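Local coordinates for lipoxygenase (Cyanothece sp., PDB 5EK8), which probably adds molecular oxygen to polyunsaturated fatty acids as a 9R-lipoxygenase, an iron enzyme without heme that also carries a PLAT domain, at residues A[272-277]-A[292-297]; A[262-267]-A[508-513]; A[113-118]-A[146-151]. All coordinates share one frame; numbering follows the deposited sequence.

Interaction 1. Residues A[272-277]-A[292-297]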
# COMPACT_ATOMS: atom_id res chain seq x y z
N GLN A 272 -18.27 -28.56 6.60
CA GLN A 272 -18.56 -27.96 5.31
C GLN A 272 -18.09 -26.52 5.25
O GLN A 272 -18.27 -25.76 6.20
CB GLN A 272 -20.06 -28.04 5.00
CG GLN A 272 -20.51 -29.42 4.55
CD GLN A 272 -19.97 -29.78 3.18
OE1 GLN A 272 -19.78 -28.92 2.32
NE2 GLN A 272 -19.72 -31.07 2.97
N PHE A 273 -17.47 -26.15 4.14
CA PHE A 273 -16.91 -24.82 3.94
C PHE A 273 -17.29 -24.31 2.57
O PHE A 273 -17.72 -25.08 1.71
CB PHE A 273 -15.38 -24.84 4.09
CG PHE A 273 -14.90 -25.01 5.50
CD1 PHE A 273 -14.47 -23.91 6.23
CD2 PHE A 273 -14.86 -26.26 6.09
CE1 PHE A 273 -14.01 -24.06 7.52
CE2 PHE A 273 -14.42 -26.41 7.39
CZ PHE A 273 -13.99 -25.31 8.11
N LYS A 274 -17.14 -23.01 2.37
CA LYS A 274 -17.40 -22.41 1.07
C LYS A 274 -16.79 -21.02 0.95
O LYS A 274 -16.45 -20.39 1.95
CB LYS A 274 -18.90 -22.33 0.79
CG LYS A 274 -19.63 -21.29 1.62
CD LYS A 274 -21.07 -21.12 1.16
CE LYS A 274 -21.15 -20.60 -0.25
NZ LYS A 274 -22.56 -20.22 -0.60
N MET A 275 -16.64 -20.56 -0.29
CA MET A 275 -16.21 -19.20 -0.57
C MET A 275 -17.05 -18.62 -1.71
O MET A 275 -17.27 -19.27 -2.74
CB MET A 275 -14.72 -19.16 -0.91
CG MET A 275 -14.15 -17.75 -1.08
SD MET A 275 -13.71 -16.91 0.45
CE MET A 275 -15.28 -16.19 0.96
N SER A 276 -17.53 -17.40 -1.50
CA SER A 276 -18.48 -16.79 -2.42
C SER A 276 -17.91 -15.54 -3.06
O SER A 276 -17.39 -14.65 -2.38
CB SER A 276 -19.78 -16.44 -1.69
OG SER A 276 -20.33 -17.56 -1.03
N PHE A 277 -18.02 -15.48 -4.38
CA PHE A 277 -17.77 -14.24 -5.10
C PHE A 277 -19.00 -13.88 -5.92
O PHE A 277 -19.30 -14.54 -6.92
CB PHE A 277 -16.52 -14.36 -5.97
CG PHE A 277 -15.26 -14.56 -5.19
CD1 PHE A 277 -14.81 -13.59 -4.30
CD2 PHE A 277 -14.51 -15.72 -5.33
CE1 PHE A 277 -13.66 -13.77 -3.58
CE2 PHE A 277 -13.35 -15.91 -4.61
CZ PHE A 277 -12.92 -14.93 -3.73
N ASN A 292 -20.76 -15.03 -10.84
CA ASN A 292 -21.02 -15.31 -9.44
C ASN A 292 -20.62 -16.75 -9.17
O ASN A 292 -21.36 -17.68 -9.47
CB ASN A 292 -22.49 -15.08 -9.09
CG ASN A 292 -22.91 -13.62 -9.19
OD1 ASN A 292 -22.08 -12.72 -9.15
ND2 ASN A 292 -24.20 -13.39 -9.33
N VAL A 293 -19.42 -16.93 -8.62
CA VAL A 293 -18.90 -18.28 -8.40
C VAL A 293 -18.79 -18.60 -6.93
O VAL A 293 -18.32 -17.78 -6.13
CB VAL A 293 -17.53 -18.49 -9.08
CG1 VAL A 293 -17.69 -18.50 -10.57
CG2 VAL A 293 -16.54 -17.42 -8.66
N GLU A 294 -19.22 -19.79 -6.56
CA GLU A 294 -19.14 -20.22 -5.18
C GLU A 294 -18.50 -21.59 -5.11
O GLU A 294 -18.97 -22.54 -5.74
CB GLU A 294 -20.53 -20.22 -4.53
CG GLU A 294 -21.23 -18.87 -4.62
CD GLU A 294 -22.47 -18.78 -3.76
OE1 GLU A 294 -23.57 -19.10 -4.27
OE2 GLU A 294 -22.35 -18.39 -2.58
N ALA A 295 -17.42 -21.70 -4.35
CA ALA A 295 -16.71 -22.98 -4.23
C ALA A 295 -16.98 -23.60 -2.88
O ALA A 295 -16.85 -22.95 -1.86
CB ALA A 295 -15.22 -22.80 -4.45
N TYR A 296 -17.36 -24.87 -2.88
CA TYR A 296 -17.67 -25.59 -1.67
C TYR A 296 -16.57 -26.60 -1.39
O TYR A 296 -16.06 -27.25 -2.31
CB TYR A 296 -19.03 -26.28 -1.78
CG TYR A 296 -20.18 -25.32 -1.99
CD1 TYR A 296 -21.04 -25.01 -0.95
CD2 TYR A 296 -20.40 -24.73 -3.23
CE1 TYR A 296 -22.10 -24.13 -1.13
CE2 TYR A 296 -21.45 -23.86 -3.42
CZ TYR A 296 -22.30 -23.56 -2.37
OH TYR A 296 -23.35 -22.68 -2.57
N PHE A 297 -16.21 -26.73 -0.12
CA PHE A 297 -15.16 -27.66 0.29
C PHE A 297 -15.63 -28.47 1.48
O PHE A 297 -16.53 -28.05 2.20
CB PHE A 297 -13.87 -26.90 0.65
CG PHE A 297 -13.45 -25.90 -0.39
CD1 PHE A 297 -12.55 -26.24 -1.38
CD2 PHE A 297 -13.96 -24.61 -0.37
CE1 PHE A 297 -12.15 -25.32 -2.33
CE2 PHE A 297 -13.57 -23.68 -1.32
CZ PHE A 297 -12.67 -24.03 -2.30
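Strands 272-277 and 292-297 run antiparallel, their axes 4.4 Å apart at closest and their directions 164° apart. Phe273-Phe297, Met275-Ala295 and Phe277-Val293 are hydrogen-bonded pairs, each joined both ways, though the bond from Val293 N to Phe277 O is weak. Lys274-Tyr296 and Ser276-Glu294 are the non-hydrogen-bonded pairs between them, and their side chains share the polar face. There Glu294 OE2 accepts twice: Ser276 OG donates to the anti lone pair of Glu294 OE2 (2.7 Å), while Lys274 NZ, also 2.7 Å from OE2, comes from above the carboxylate plane in a salt bridge. Lys274 CG stands between the backbone N and the carbonyl carbon (chi1 72°), and the chain rises alongside Tyr296, its CE 3.8 Å from Tyr296 CE1. Lys274 NZ also pairs with Asp510, and Glu294 OE1 with Arg328; a leucine in place of Glu294 would probably leave Arg328 and Ser276 without this partner and Lys274 short of one counter-charge in a buried setting. On the other face, Phe277 CB meets Val293 CG2 at 4.1 Å, and Val293 and Ala295 pack on helix 337-377. This is the centre of an antiparallel beta meander, sheet against helix.

Interaction 2. Residues A[262-267]-A[508-513]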
# COMPACT_ATOMS: atom_id res chain seq x y z
N LEU A 262 -10.65 -16.24 3.26
CA LEU A 262 -11.22 -16.43 4.59
C LEU A 262 -12.55 -17.14 4.41
O LEU A 262 -13.57 -16.52 4.12
CB LEU A 262 -11.40 -15.09 5.31
CG LEU A 262 -11.52 -15.09 6.84
CD1 LEU A 262 -11.23 -13.70 7.38
CD2 LEU A 262 -12.88 -15.54 7.29
N LEU A 263 -12.53 -18.46 4.57
CA LEU A 263 -13.67 -19.30 4.23
C LEU A 263 -14.89 -19.13 5.14
O LEU A 263 -14.79 -18.67 6.27
CB LEU A 263 -13.25 -20.77 4.22
CG LEU A 263 -12.25 -21.21 3.15
CD1 LEU A 263 -12.17 -22.72 3.14
CD2 LEU A 263 -12.64 -20.68 1.78
N LYS A 264 -16.05 -19.53 4.62
CA LYS A 264 -17.26 -19.58 5.42
C LYS A 264 -17.53 -21.03 5.82
O LYS A 264 -17.49 -21.94 4.99
CB LYS A 264 -18.45 -18.99 4.65
CG LYS A 264 -18.24 -17.54 4.24
CD LYS A 264 -19.54 -16.85 3.83
CE LYS A 264 -19.96 -17.23 2.42
NZ LYS A 264 -21.11 -16.41 1.95
N ARG A 265 -17.78 -21.23 7.10
CA ARG A 265 -18.08 -22.53 7.67
C ARG A 265 -19.59 -22.67 7.85
O ARG A 265 -20.28 -21.69 8.11
CB ARG A 265 -17.36 -22.69 9.02
CG ARG A 265 -17.33 -24.09 9.58
CD ARG A 265 -16.36 -24.15 10.76
NE ARG A 265 -16.02 -25.52 11.13
CZ ARG A 265 -15.03 -25.86 11.95
NH1 ARG A 265 -14.27 -24.91 12.48
NH2 ARG A 265 -14.80 -27.13 12.23
N SER A 266 -20.10 -23.89 7.69
CA SER A 266 -21.52 -24.13 7.86
C SER A 266 -21.87 -24.22 9.34
O SER A 266 -21.06 -24.68 10.15
CB SER A 266 -21.95 -25.40 7.13
OG SER A 266 -23.28 -25.75 7.46
N LYS A 267 -23.06 -23.76 9.70
CA LYS A 267 -23.48 -23.75 11.09
C LYS A 267 -23.99 -25.12 11.51
O LYS A 267 -23.81 -25.54 12.65
CB LYS A 267 -24.55 -22.69 11.32
CG LYS A 267 -24.07 -21.27 11.08
CD LYS A 267 -25.22 -20.27 11.08
CE LYS A 267 -24.74 -18.89 10.66
NZ LYS A 267 -25.83 -17.88 10.66
N ASN A 508 -21.71 -11.48 3.60
CA ASN A 508 -22.32 -12.80 3.61
C ASN A 508 -23.85 -12.72 3.58
O ASN A 508 -24.47 -12.10 4.45
CB ASN A 508 -21.85 -13.59 4.83
CG ASN A 508 -22.39 -15.01 4.85
OD1 ASN A 508 -22.87 -15.52 3.84
ND2 ASN A 508 -22.32 -15.64 6.01
N THR A 509 -24.44 -13.36 2.58
CA THR A 509 -25.89 -13.35 2.40
C THR A 509 -26.47 -14.69 2.84
O THR A 509 -27.68 -14.86 2.95
CB THR A 509 -26.28 -13.07 0.94
OG1 THR A 509 -25.50 -11.98 0.43
CG2 THR A 509 -27.76 -12.73 0.82
N ASP A 510 -25.59 -15.65 3.09
CA ASP A 510 -26.01 -17.00 3.45
C ASP A 510 -26.46 -17.11 4.91
O ASP A 510 -25.82 -16.58 5.82
CB ASP A 510 -24.88 -17.99 3.19
CG ASP A 510 -24.60 -18.17 1.71
OD1 ASP A 510 -23.44 -18.44 1.34
OD2 ASP A 510 -25.56 -18.04 0.91
N SER A 511 -27.57 -17.81 5.11
CA SER A 511 -28.11 -18.04 6.44
C SER A 511 -27.43 -19.24 7.09
O SER A 511 -27.23 -19.29 8.30
CB SER A 511 -29.62 -18.25 6.37
OG SER A 511 -30.23 -17.31 5.51
N ASP A 512 -27.05 -20.21 6.25
CA ASP A 512 -26.46 -21.46 6.70
C ASP A 512 -24.99 -21.27 7.06
O ASP A 512 -24.46 -21.94 7.95
CB ASP A 512 -26.62 -22.54 5.62
CG ASP A 512 -26.47 -23.95 6.17
OD1 ASP A 512 -25.88 -24.13 7.25
OD2 ASP A 512 -26.96 -24.90 5.50
N TYR A 513 -24.32 -20.36 6.36
CA TYR A 513 -22.88 -20.21 6.52
C TYR A 513 -22.49 -18.93 7.24
O TYR A 513 -23.13 -17.89 7.08
CB TYR A 513 -22.19 -20.25 5.15
CG TYR A 513 -22.07 -21.63 4.56
CD1 TYR A 513 -20.88 -22.34 4.67
CD2 TYR A 513 -23.12 -22.22 3.87
CE1 TYR A 513 -20.74 -23.60 4.13
CE2 TYR A 513 -22.99 -23.48 3.31
CZ TYR A 513 -21.79 -24.17 3.45
OH TYR A 513 -21.64 -25.43 2.91
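Lys264 sets CG anti to its carbonyl carbon (chi1 -59°) and bends at chi3 (-78°), which carries NZ to Asn508, whose own CG lies opposite its backbone N (chi1 -177°). Lys264 NZ stops 2.7 Å from Asn508 OD1, above the carbonyl plane, and also forms a salt bridge with Asp510 OD1, an oxygen that Lys274 engages as well. Asp510 N reaches the same Asn508 OD1 from the opposite face of its plane, closing an Asx turn. With Asn508 ND2 bonded in its amide plane to Tyr513 O at 2.6 Å, the amide is held at both ends and its rotation fixed. Further along, Ser266 CB lies over one face of the Tyr513 ring, 4.0 Å from the centroid, in a CH-pi contact offset toward the rim, while Lys264 O approaches the ring edge. Ser266 OG donates to Asp512 OD1 from above the carboxylate plane. Lys267 grips the following part of the loop twice, through its N to Asp512 O at 2.9 Å and through NZ to Ser511 O at 3.1 Å; NZ has Glu514 as a second, charged partner. The arrangement is a polar loop, tied by an Asx turn, leading into strand 513-515, which pairs antiparallel with strand 264-266 at the margin of the sheet.

Interaction 3. Residues A[113-118]-A[146-151]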
# COMPACT_ATOMS: atom_id res chain seq x y z
N PRO A 113 19.52 41.69 8.13
CA PRO A 113 19.00 40.50 7.44
C PRO A 113 17.64 40.69 6.78
O PRO A 113 16.78 41.41 7.29
CB PRO A 113 18.91 39.46 8.57
CG PRO A 113 18.93 40.25 9.84
CD PRO A 113 19.75 41.45 9.56
N ASP A 114 17.47 40.06 5.62
CA ASP A 114 16.17 39.95 4.95
C ASP A 114 15.65 38.54 5.20
O ASP A 114 16.08 37.59 4.55
CB ASP A 114 16.29 40.24 3.45
CG ASP A 114 16.86 41.62 3.17
OD1 ASP A 114 16.66 42.53 4.01
OD2 ASP A 114 17.51 41.80 2.11
N LEU A 115 14.71 38.42 6.14
CA LEU A 115 14.39 37.13 6.74
C LEU A 115 13.68 36.13 5.84
O LEU A 115 12.95 36.50 4.92
CB LEU A 115 13.57 37.35 8.01
CG LEU A 115 14.37 37.95 9.17
CD1 LEU A 115 13.51 38.08 10.41
CD2 LEU A 115 15.61 37.11 9.45
N GLU A 116 13.92 34.86 6.14
CA GLU A 116 13.35 33.72 5.45
C GLU A 116 13.23 32.58 6.44
O GLU A 116 14.22 32.19 7.07
CB GLU A 116 14.20 33.32 4.25
CG GLU A 116 14.01 31.87 3.81
CD GLU A 116 14.88 31.49 2.62
OE1 GLU A 116 15.76 30.61 2.76
OE2 GLU A 116 14.69 32.08 1.53
N LEU A 117 12.03 32.04 6.60
CA LEU A 117 11.80 30.98 7.56
C LEU A 117 11.68 29.62 6.88
O LEU A 117 10.88 29.45 5.97
CB LEU A 117 10.54 31.27 8.37
CG LEU A 117 10.38 30.48 9.67
CD1 LEU A 117 11.45 30.89 10.67
CD2 LEU A 117 8.98 30.69 10.24
N ARG A 118 12.47 28.65 7.33
CA ARG A 118 12.43 27.32 6.75
C ARG A 118 11.81 26.30 7.69
O ARG A 118 12.23 26.17 8.85
CB ARG A 118 13.83 26.86 6.34
CG ARG A 118 14.51 27.77 5.34
CD ARG A 118 15.71 27.10 4.70
NE ARG A 118 16.50 28.04 3.92
CZ ARG A 118 17.66 27.73 3.33
NH1 ARG A 118 18.16 26.51 3.44
NH2 ARG A 118 18.31 28.65 2.64
N ASP A 146 12.01 42.44 5.10
CA ASP A 146 13.33 42.86 4.65
C ASP A 146 13.86 43.97 5.55
O ASP A 146 13.08 44.68 6.19
CB ASP A 146 13.29 43.33 3.20
CG ASP A 146 12.51 42.39 2.31
OD1 ASP A 146 11.90 42.87 1.33
OD2 ASP A 146 12.50 41.17 2.59
N ASN A 147 15.18 44.11 5.60
CA ASN A 147 15.84 45.13 6.41
C ASN A 147 15.42 45.06 7.88
O ASN A 147 15.24 46.09 8.52
CB ASN A 147 15.55 46.53 5.85
CG ASN A 147 16.77 47.42 5.85
OD1 ASN A 147 17.87 46.98 5.51
ND2 ASN A 147 16.58 48.68 6.24
N VAL A 148 15.26 43.85 8.39
CA VAL A 148 14.81 43.65 9.76
C VAL A 148 15.83 44.20 10.76
O VAL A 148 16.92 43.66 10.92
CB VAL A 148 14.57 42.16 10.07
CG1 VAL A 148 14.23 41.96 11.54
CG2 VAL A 148 13.45 41.62 9.18
N THR A 149 15.45 45.29 11.41
CA THR A 149 16.31 45.96 12.38
C THR A 149 15.61 46.09 13.73
O THR A 149 15.87 47.01 14.50
CB THR A 149 16.74 47.34 11.88
OG1 THR A 149 15.67 47.93 11.14
CG2 THR A 149 17.95 47.21 10.97
N GLN A 150 14.70 45.16 13.99
CA GLN A 150 13.98 45.10 15.25
C GLN A 150 14.45 43.86 16.02
O GLN A 150 14.67 42.81 15.42
CB GLN A 150 12.48 45.04 15.01
CG GLN A 150 12.07 45.57 13.65
CD GLN A 150 10.82 44.90 13.11
OE1 GLN A 150 10.15 44.14 13.82
NE2 GLN A 150 10.50 45.16 11.85
N LYS A 151 14.60 43.98 17.34
CA LYS A 151 15.12 42.86 18.12
C LYS A 151 14.10 41.73 18.22
O LYS A 151 14.41 40.65 18.71
CB LYS A 151 15.54 43.31 19.52
CG LYS A 151 16.64 42.44 20.11
CD LYS A 151 17.19 42.99 21.41
CE LYS A 151 18.71 42.86 21.45
NZ LYS A 151 19.24 42.91 22.85
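Pro113 and Val148 belong to the close-packed part of this contact, where Val148 N donates to Pro113 O at 3.1 Å and Val148 CB lies 3.6 Å from the same oxygen. Beside that bond the Val148 side chain crosses Leu115 at about a right angle, its CG2 3.7 Å from Leu115 CD1. With CG2 anti to the carbonyl carbon and CG1 opposite the backbone N (chi1 175°), Val148 presents both methyls to Leu115. Equally close, Asp114 OD1 takes the backbone N of Asn147 at 2.7 Å in a nearly straight bond (174° at the hydrogen), the N-H meeting Asp114 OD1 nearly along its C-O axis. Asn147 has a positive phi of 55°, and this bend lets successive N-H groups serve Asp114 and Pro113. The solvent side is looser: Asn147 CB is directed away from segment 113-118, and exposed Asp146 crosses Asp114 without carboxylate contact, Asp114 OD1 and Asp146 OD2 being 4.6 Å apart; Arg78, salt-bridged to Asp146, probably eases the like charges. The loop between strands 132-143 and 152-160 is thus fastened to the start of strand 115-126, and Leu115 continues inward against Val75 of strand 72-79, Leu87 of strand 82-91 and Tyr102 of strand 97-102.

Interactions 1 and 2 belong to one six-stranded antiparallel sheet, with centres about 9 Å apart. Strand 272-277 lies between 264-266 and 291-300, so the two contacts are separated by the one seam between 272-277 and 264-266, which a probable backbone hydrogen bond from Lys264 N to Lys274 O spans. Along the chain interaction 1 is nested inside the long loop that interaction 2 closes, so the sheet gathers strands from distant parts of the lipoxygenase chain. Interaction 3 comes earlier, on the opposite side of the chain's centre, about 70 Å from interaction 1 and 69 Å from interaction 2 between centres. It lies in a separate N-terminal beta region, probably the PLAT domain. All three lie away from the iron site.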